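Local coordinates for protein cellobiose 2-epimerase (Caldibacillus thermoamylovorans, PDB 5ZHB) that probably interconverts cellobiose and its C2 epimer, inverting carbon 2 of the reducing-end sugar while leaving the glycosidic bond in place, at residues Gly33-Asp36 and His40-Lys43; Tyr95-Tyr100 and Ala368-Cys373; Glu250-Ile255 and Asp275-Ile280. One frame throughout, in Å; residues are numbered along the deposited sequence.

Contact 1: residues Gly33-Asp36 and His40-Lys43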
# COMPACT_ATOMS: atom_id res chain seq x y z
N GLY A 33 -7.40 4.31 16.98
CA GLY A 33 -7.47 4.90 15.66
C GLY A 33 -6.44 6.00 15.41
O GLY A 33 -6.26 6.40 14.26
N LEU A 34 -5.78 6.50 16.46
CA LEU A 34 -4.88 7.65 16.34
C LEU A 34 -3.84 7.61 17.47
O LEU A 34 -4.22 7.42 18.63
CB LEU A 34 -5.63 8.97 16.43
CG LEU A 34 -4.86 10.25 16.10
CD1 LEU A 34 -4.49 10.29 14.63
CD2 LEU A 34 -5.69 11.47 16.46
N VAL A 35 -2.56 7.77 17.08
CA VAL A 35 -1.49 8.16 17.96
C VAL A 35 -0.88 9.42 17.37
O VAL A 35 -0.35 9.38 16.27
CB VAL A 35 -0.44 7.05 18.09
CG1 VAL A 35 0.69 7.50 19.00
CG2 VAL A 35 -1.04 5.73 18.54
N ASP A 36 -0.97 10.54 18.10
CA ASP A 36 -0.49 11.81 17.58
C ASP A 36 1.03 11.85 17.70
O ASP A 36 1.63 10.95 18.28
CB ASP A 36 -1.20 13.00 18.22
CG ASP A 36 -1.18 13.01 19.74
OD1 ASP A 36 -0.13 12.61 20.31
OD2 ASP A 36 -2.20 13.41 20.34
N HIS A 40 0.39 10.71 22.44
CA HIS A 40 -0.93 10.43 23.01
C HIS A 40 -1.73 9.45 22.14
O HIS A 40 -1.85 9.63 20.92
CB HIS A 40 -1.77 11.69 23.22
CG HIS A 40 -1.21 12.56 24.28
ND1 HIS A 40 -0.66 13.80 24.04
CD2 HIS A 40 -1.15 12.37 25.62
CE1 HIS A 40 -0.24 14.30 25.19
NE2 HIS A 40 -0.53 13.45 26.14
N VAL A 41 -2.29 8.42 22.79
CA VAL A 41 -3.16 7.45 22.15
C VAL A 41 -4.61 7.89 22.34
O VAL A 41 -5.06 8.02 23.48
CB VAL A 41 -2.94 6.06 22.76
CG1 VAL A 41 -3.89 5.06 22.15
CG2 VAL A 41 -1.50 5.59 22.70
N HIS A 42 -5.31 8.18 21.24
CA HIS A 42 -6.72 8.58 21.29
C HIS A 42 -7.61 7.36 21.11
O HIS A 42 -7.88 6.92 19.98
CB HIS A 42 -7.02 9.64 20.22
CG HIS A 42 -6.22 10.87 20.35
ND1 HIS A 42 -6.76 12.05 20.80
CD2 HIS A 42 -4.91 11.10 20.18
CE1 HIS A 42 -5.81 12.97 20.86
NE2 HIS A 42 -4.68 12.42 20.48
N LYS A 43 -8.06 6.78 22.24
CA LYS A 43 -8.76 5.51 22.22
C LYS A 43 -10.15 5.61 21.59
O LYS A 43 -10.70 4.59 21.16
CB LYS A 43 -8.83 4.85 23.60
CG LYS A 43 -7.48 4.46 24.15
CD LYS A 43 -7.55 3.83 25.54
CE LYS A 43 -6.18 3.49 26.07
NZ LYS A 43 -6.33 3.01 27.44
O HOH W 1 -9.93 4.32 18.43
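A single carboxylate reaches two histidines of the facing segment: Asp36 OD2 takes the ring N-H of His42, while OD1 takes, weakly, the backbone N-H of His40. The ring bond is short and nearly straight, His42 NE2 to Asp36 OD2 at 2.7 Å and 170°. The oxygen lies in the plane of the imidazole, yet NE2 meets it from above the carboxylate plane, and the two flat groups are turned 79° apart. The bond from His40 N to Asp36 OD1, 2.9 Å, is bent and weak. With its CG between the backbone N and the carbonyl carbon (chi1 53°), Asp36 can reach across to both. It was modelled in two conformers, and this arrangement belongs to one of them. The His40 ring turns elsewhere, its ND1 bonded to Asp38.

Leu34 lies alongside His42 and sets CD2 over one imidazole face, a CH-pi contact 4.1 Å from the ring centroid, so that ring is held at a face and at an edge. Beneath runs a short antiparallel beta hairpin at the surface. His42 N bonds to Leu34 O at 2.9 Å and Asp36 N to His40 O at 3.1 Å, and Val35 CA adds a CA-H...O contact to His40 O at 3.3 Å. On the other face Val35 CG2 meets Val41 CG2 at 4.2 Å, and a water bridges Gly33 N and Lys43 O beyond the last strand pair. With a carboxylate so close to its NE2-H, His42 would probably hold a second proton more readily than an isolated imidazole.

Contact 2: residues Tyr95-Tyr100 and Ala368-Cys373; sequences YWMVDY and AGPWKC
Trp96 and Trp371 press the benzo ends of their indoles together, and this is the tight half of the contact. Trp96 CZ2 comes within 3.3 Å of Trp371 CZ2, and the two CH2 atoms are 3.5 Å apart. Trp96 CZ2 arrives at the edge of the Trp371 ring, near its plane, but the pair is neither a stack nor a clean T: the six-membered rings have centroids 5.4 Å apart and planes at 55°. Trp371 carries CG anti to its carbonyl carbon (chi1 -67°), which sends the indole out from its loop toward Trp96. Ile50 of helix 49-66 and Tyr112 of helix 111-128 touch both indoles, and Arg108 makes a cation-pi contact with Trp96. Even so, Trp371 as a whole remains exposed to solvent.

Trp371 sits at the third position of a type I beta turn, Gly369 to Lys372, in the loop leading to helix 375-387; the turn is closed by Lys372 N to Gly369 O at 3.0 Å. Facing it, Trp96 and Met97 form a classic beta bulge opposite Asp106 of strand 106-110; strand 97-98 pairs separately with strand 47-48. Replacing Trp96 by a serine would probably leave the benzo edge of Trp371 without its neighbour and Arg108 without its aromatic partner.

The looser half is Met97 against Pro370, both partly exposed. Bent at chi2 and chi3, the methionine chain brings SD to 4.1 Å from Pro370 CB, with Pro370 CG scarcely farther, an apolar touch by one sulfur alone. Met97 was modelled in two conformers, so this touch belongs to one of them.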
# COMPACT_ATOMS: atom_id res chain seq x y z
N TYR A 95 -16.85 0.00 4.62
CA TYR A 95 -16.93 1.41 4.96
C TYR A 95 -15.57 2.09 4.87
O TYR A 95 -14.55 1.47 5.17
CB TYR A 95 -17.47 1.48 6.40
CG TYR A 95 -18.94 1.10 6.54
CD1 TYR A 95 -19.91 1.61 5.68
CD2 TYR A 95 -19.35 0.26 7.57
CE1 TYR A 95 -21.26 1.29 5.84
CE2 TYR A 95 -20.69 -0.06 7.74
CZ TYR A 95 -21.64 0.48 6.90
OH TYR A 95 -22.95 0.11 7.05
N TRP A 96 -15.58 3.39 4.59
CA TRP A 96 -14.37 4.20 4.61
C TRP A 96 -13.85 4.46 6.03
O TRP A 96 -12.63 4.40 6.27
CB TRP A 96 -14.66 5.52 3.90
CG TRP A 96 -13.46 6.37 3.61
CD1 TRP A 96 -13.14 7.58 4.16
CD2 TRP A 96 -12.45 6.10 2.60
NE1 TRP A 96 -12.00 8.07 3.57
CE2 TRP A 96 -11.56 7.19 2.62
CE3 TRP A 96 -12.20 5.05 1.72
CZ2 TRP A 96 -10.45 7.26 1.77
CZ3 TRP A 96 -11.10 5.10 0.90
CH2 TRP A 96 -10.25 6.21 0.91
N MET A 97 -14.77 4.77 6.95
CA MET A 97 -14.42 4.95 8.35
C MET A 97 -15.55 4.39 9.22
O MET A 97 -16.72 4.40 8.84
CB MET A 97 -14.27 6.43 8.74
CG MET A 97 -13.08 7.18 8.13
SD MET A 97 -11.46 6.84 8.87
CE MET A 97 -11.77 7.11 10.62
N VAL A 98 -15.15 3.93 10.41
CA VAL A 98 -16.07 3.67 11.51
C VAL A 98 -15.57 4.42 12.75
O VAL A 98 -14.43 4.84 12.81
CB VAL A 98 -16.26 2.16 11.77
CG1 VAL A 98 -16.91 1.46 10.58
CG2 VAL A 98 -14.96 1.47 12.16
N ASP A 99 -16.46 4.60 13.74
CA ASP A 99 -16.09 5.26 14.98
C ASP A 99 -15.41 4.22 15.84
O ASP A 99 -15.32 3.06 15.46
CB ASP A 99 -17.29 5.94 15.63
CG ASP A 99 -18.37 5.00 16.15
OD1 ASP A 99 -18.12 3.79 16.23
OD2 ASP A 99 -19.49 5.49 16.43
N TYR A 100 -15.02 4.60 17.06
CA TYR A 100 -14.21 3.72 17.88
C TYR A 100 -14.99 2.49 18.34
O TYR A 100 -14.36 1.51 18.75
CB TYR A 100 -13.62 4.53 19.03
CG TYR A 100 -14.55 4.84 20.20
CD1 TYR A 100 -15.50 5.85 20.09
CD2 TYR A 100 -14.41 4.19 21.42
CE1 TYR A 100 -16.33 6.17 21.15
CE2 TYR A 100 -15.24 4.50 22.49
CZ TYR A 100 -16.20 5.50 22.35
OH TYR A 100 -17.04 5.87 23.36
N ALA A 368 0.35 7.10 14.08
CA ALA A 368 -0.60 6.07 13.72
C ALA A 368 -1.95 6.72 13.52
O ALA A 368 -2.37 7.57 14.31
CB ALA A 368 -0.65 5.00 14.78
N GLY A 369 -2.64 6.28 12.47
CA GLY A 369 -3.97 6.74 12.18
C GLY A 369 -4.48 6.24 10.84
O GLY A 369 -3.88 5.35 10.24
N PRO A 370 -5.58 6.81 10.33
CA PRO A 370 -6.23 6.30 9.14
C PRO A 370 -5.28 6.15 7.96
O PRO A 370 -5.53 5.29 7.12
CB PRO A 370 -7.34 7.33 8.87
CG PRO A 370 -7.65 7.87 10.25
CD PRO A 370 -6.27 7.99 10.89
N TRP A 371 -4.26 7.01 7.86
CA TRP A 371 -3.37 6.99 6.71
C TRP A 371 -1.95 6.59 7.09
O TRP A 371 -1.07 6.67 6.24
CB TRP A 371 -3.40 8.35 6.00
CG TRP A 371 -4.75 8.57 5.38
CD1 TRP A 371 -5.68 9.49 5.77
CD2 TRP A 371 -5.38 7.74 4.38
NE1 TRP A 371 -6.82 9.33 5.04
CE2 TRP A 371 -6.67 8.26 4.18
CE3 TRP A 371 -4.97 6.63 3.62
CZ2 TRP A 371 -7.56 7.70 3.26
CZ3 TRP A 371 -5.86 6.06 2.73
CH2 TRP A 371 -7.14 6.59 2.56
N LYS A 372 -1.73 6.08 8.31
CA LYS A 372 -0.41 5.61 8.67
C LYS A 372 -0.55 4.39 9.57
O LYS A 372 -1.10 4.49 10.68
CB LYS A 372 0.47 6.67 9.32
CG LYS A 372 1.91 6.15 9.58
CD LYS A 372 2.89 7.24 10.00
CE LYS A 372 4.25 6.74 10.41
NZ LYS A 372 4.18 5.74 11.45
N CYS A 373 -0.07 3.26 9.04
CA CYS A 373 -0.27 1.99 9.70
C CYS A 373 0.97 1.14 9.41
O CYS A 373 2.02 1.68 9.08
CB CYS A 373 -1.65 1.45 9.37
SG CYS A 373 -1.85 1.21 7.59

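Contact 3: residues Glu250-Ile255 and Asp275-Ile280; sequences EASWLI and DIAYNI
Where Ser252 meets Ile276 and Ala277 no ring intervenes; the flat groups of both helices look elsewhere. The Trp253 indole has Leu254 CD2 on one face, 3.6 Å above the plane and offset toward the rim, and at its edge NE1 is hydrogen-bonded to Glu311 of helix 306-323. On the second helix the Tyr278 ring meets Phe328 with planes at about 55°, and its hydroxyl bonds to Asp325.

That leaves a small, buried interface of a serine, an alanine and one isoleucine branch. Ser252 CB packs on Ile276 CG2 at 3.9 Å, and Ser252 OG stands 4.1 Å from Ala277 CB. Being so slight, the serine lets the backbones approach closely, with Ser252 CA and Ile276 CA 6.2 Å apart.

Helices 245-262 and 267-283 follow one another in the chain and run antiparallel, a helical hairpin of the kind that builds the (alpha/alpha) barrel expected of this family and its six-hairpin clan. The first helix also packs on helices 183-199, 306-323 and 375-387, and Ala277 of the second reaches Ala319 of helix 306-323.

The one polar side-chain group at the interface has a mate. Ser252 carries OG anti to the backbone N (chi1 174°), a torsion that aims the hydroxyl at the second helix, where it hydrogen-bonds to Val273 O one turn before Ala277. A buried hydroxyl is thus satisfied by a main-chain carbonyl, and that bond pins its rotation. Ile276 points its branch toward the serine by way of CG2 and also packs on Phe221, while Glu250 turns away from this seam to lie against His188 and His376.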
# COMPACT_ATOMS: atom_id res chain seq x y z
N GLU A 250 7.38 1.67 -6.00
CA GLU A 250 6.46 0.68 -5.50
C GLU A 250 5.85 -0.12 -6.66
O GLU A 250 5.85 -1.34 -6.62
CB GLU A 250 5.36 1.40 -4.71
CG GLU A 250 4.32 0.45 -4.12
CD GLU A 250 3.18 1.17 -3.39
OE1 GLU A 250 2.90 2.35 -3.72
OE2 GLU A 250 2.60 0.55 -2.47
N ALA A 251 5.29 0.58 -7.65
CA ALA A 251 4.67 -0.05 -8.80
C ALA A 251 5.64 -0.98 -9.53
O ALA A 251 5.25 -2.07 -9.95
CB ALA A 251 4.17 1.01 -9.75
N SER A 252 6.90 -0.54 -9.66
CA SER A 252 7.92 -1.36 -10.30
C SER A 252 7.87 -2.77 -9.75
O SER A 252 7.75 -3.72 -10.51
CB SER A 252 9.29 -0.76 -10.15
OG SER A 252 10.29 -1.63 -10.66
N TRP A 253 7.96 -2.95 -8.43
CA TRP A 253 8.09 -4.30 -7.90
C TRP A 253 6.74 -4.98 -7.70
O TRP A 253 6.67 -6.20 -7.83
CB TRP A 253 8.93 -4.32 -6.63
CG TRP A 253 8.27 -3.85 -5.36
CD1 TRP A 253 8.27 -2.59 -4.86
CD2 TRP A 253 7.56 -4.66 -4.42
NE1 TRP A 253 7.56 -2.54 -3.69
CE2 TRP A 253 7.13 -3.80 -3.39
CE3 TRP A 253 7.24 -6.01 -4.33
CZ2 TRP A 253 6.41 -4.27 -2.29
CZ3 TRP A 253 6.51 -6.48 -3.25
CH2 TRP A 253 6.15 -5.62 -2.22
N LEU A 254 5.67 -4.20 -7.48
CA LEU A 254 4.33 -4.78 -7.46
C LEU A 254 3.90 -5.29 -8.84
O LEU A 254 3.37 -6.38 -8.94
CB LEU A 254 3.29 -3.80 -6.91
CG LEU A 254 3.42 -3.44 -5.43
CD1 LEU A 254 2.33 -2.47 -5.04
CD2 LEU A 254 3.40 -4.64 -4.50
N ILE A 255 4.14 -4.52 -9.90
CA ILE A 255 3.85 -5.04 -11.25
C ILE A 255 4.67 -6.31 -11.47
O ILE A 255 4.16 -7.34 -11.97
CB ILE A 255 4.08 -3.95 -12.31
CG1 ILE A 255 3.04 -2.84 -12.19
CG2 ILE A 255 4.11 -4.55 -13.72
CD1 ILE A 255 3.42 -1.53 -12.87
N ASP A 275 13.11 -0.17 -16.15
CA ASP A 275 13.32 1.22 -16.53
C ASP A 275 12.80 2.19 -15.47
O ASP A 275 13.41 3.24 -15.22
CB ASP A 275 12.74 1.47 -17.91
CG ASP A 275 13.47 0.77 -19.07
OD1 ASP A 275 14.57 0.23 -18.83
OD2 ASP A 275 12.91 0.74 -20.17
N ILE A 276 11.66 1.86 -14.86
CA ILE A 276 11.15 2.66 -13.76
C ILE A 276 12.21 2.70 -12.64
O ILE A 276 12.53 3.77 -12.12
CB ILE A 276 9.79 2.14 -13.26
CG1 ILE A 276 8.66 2.33 -14.31
CG2 ILE A 276 9.40 2.76 -11.92
CD1 ILE A 276 7.47 1.42 -14.05
N ALA A 277 12.76 1.55 -12.26
CA ALA A 277 13.69 1.50 -11.15
C ALA A 277 14.95 2.33 -11.42
O ALA A 277 15.38 3.14 -10.59
CB ALA A 277 14.00 0.07 -10.81
N TYR A 278 15.47 2.24 -12.66
CA TYR A 278 16.58 3.09 -13.06
C TYR A 278 16.18 4.56 -12.98
O TYR A 278 16.96 5.42 -12.55
CB TYR A 278 17.11 2.76 -14.45
CG TYR A 278 18.11 1.62 -14.42
CD1 TYR A 278 19.37 1.82 -13.85
CD2 TYR A 278 17.82 0.37 -14.95
CE1 TYR A 278 20.30 0.80 -13.81
CE2 TYR A 278 18.77 -0.65 -14.94
CZ TYR A 278 20.01 -0.43 -14.36
OH TYR A 278 20.97 -1.38 -14.27
N ASN A 279 14.96 4.85 -13.44
CA ASN A 279 14.52 6.23 -13.51
C ASN A 279 14.49 6.84 -12.11
O ASN A 279 14.88 8.01 -11.90
CB ASN A 279 13.16 6.30 -14.21
CG ASN A 279 12.77 7.71 -14.55
OD1 ASN A 279 13.55 8.42 -15.20
ND2 ASN A 279 11.65 8.19 -14.04
N ILE A 280 13.97 6.07 -11.14
CA ILE A 280 13.78 6.64 -9.81
C ILE A 280 15.13 6.70 -9.09
O ILE A 280 15.35 7.63 -8.33
CB ILE A 280 12.69 5.89 -9.02
CG1 ILE A 280 11.32 5.95 -9.75
CG2 ILE A 280 12.61 6.44 -7.60
CD1 ILE A 280 10.77 7.34 -9.95

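How the contacts relate
Contacts 1 and 2 are neighbours on one side of the chain's centre, about 11 Å apart between centres, and the hairpin of contact 1 packs against the loop ahead of helix 375-387 that supplies one side of contact 2. Val35 N of the hairpin lies 2.8 Å from Ala368 O of that loop, probably a hydrogen bond, and Gly33 O packs on Pro370 CD. Contact 3 is on the opposite side, its centre about 34 Å from contact 1 and 28 Å from contact 2. Along the chain the hairpin closes first, and 250-255 with 275-280 falls between the two segments of contact 2. That long-range contact therefore brings early and late parts of the chain together, consistent with closure of a helical barrel.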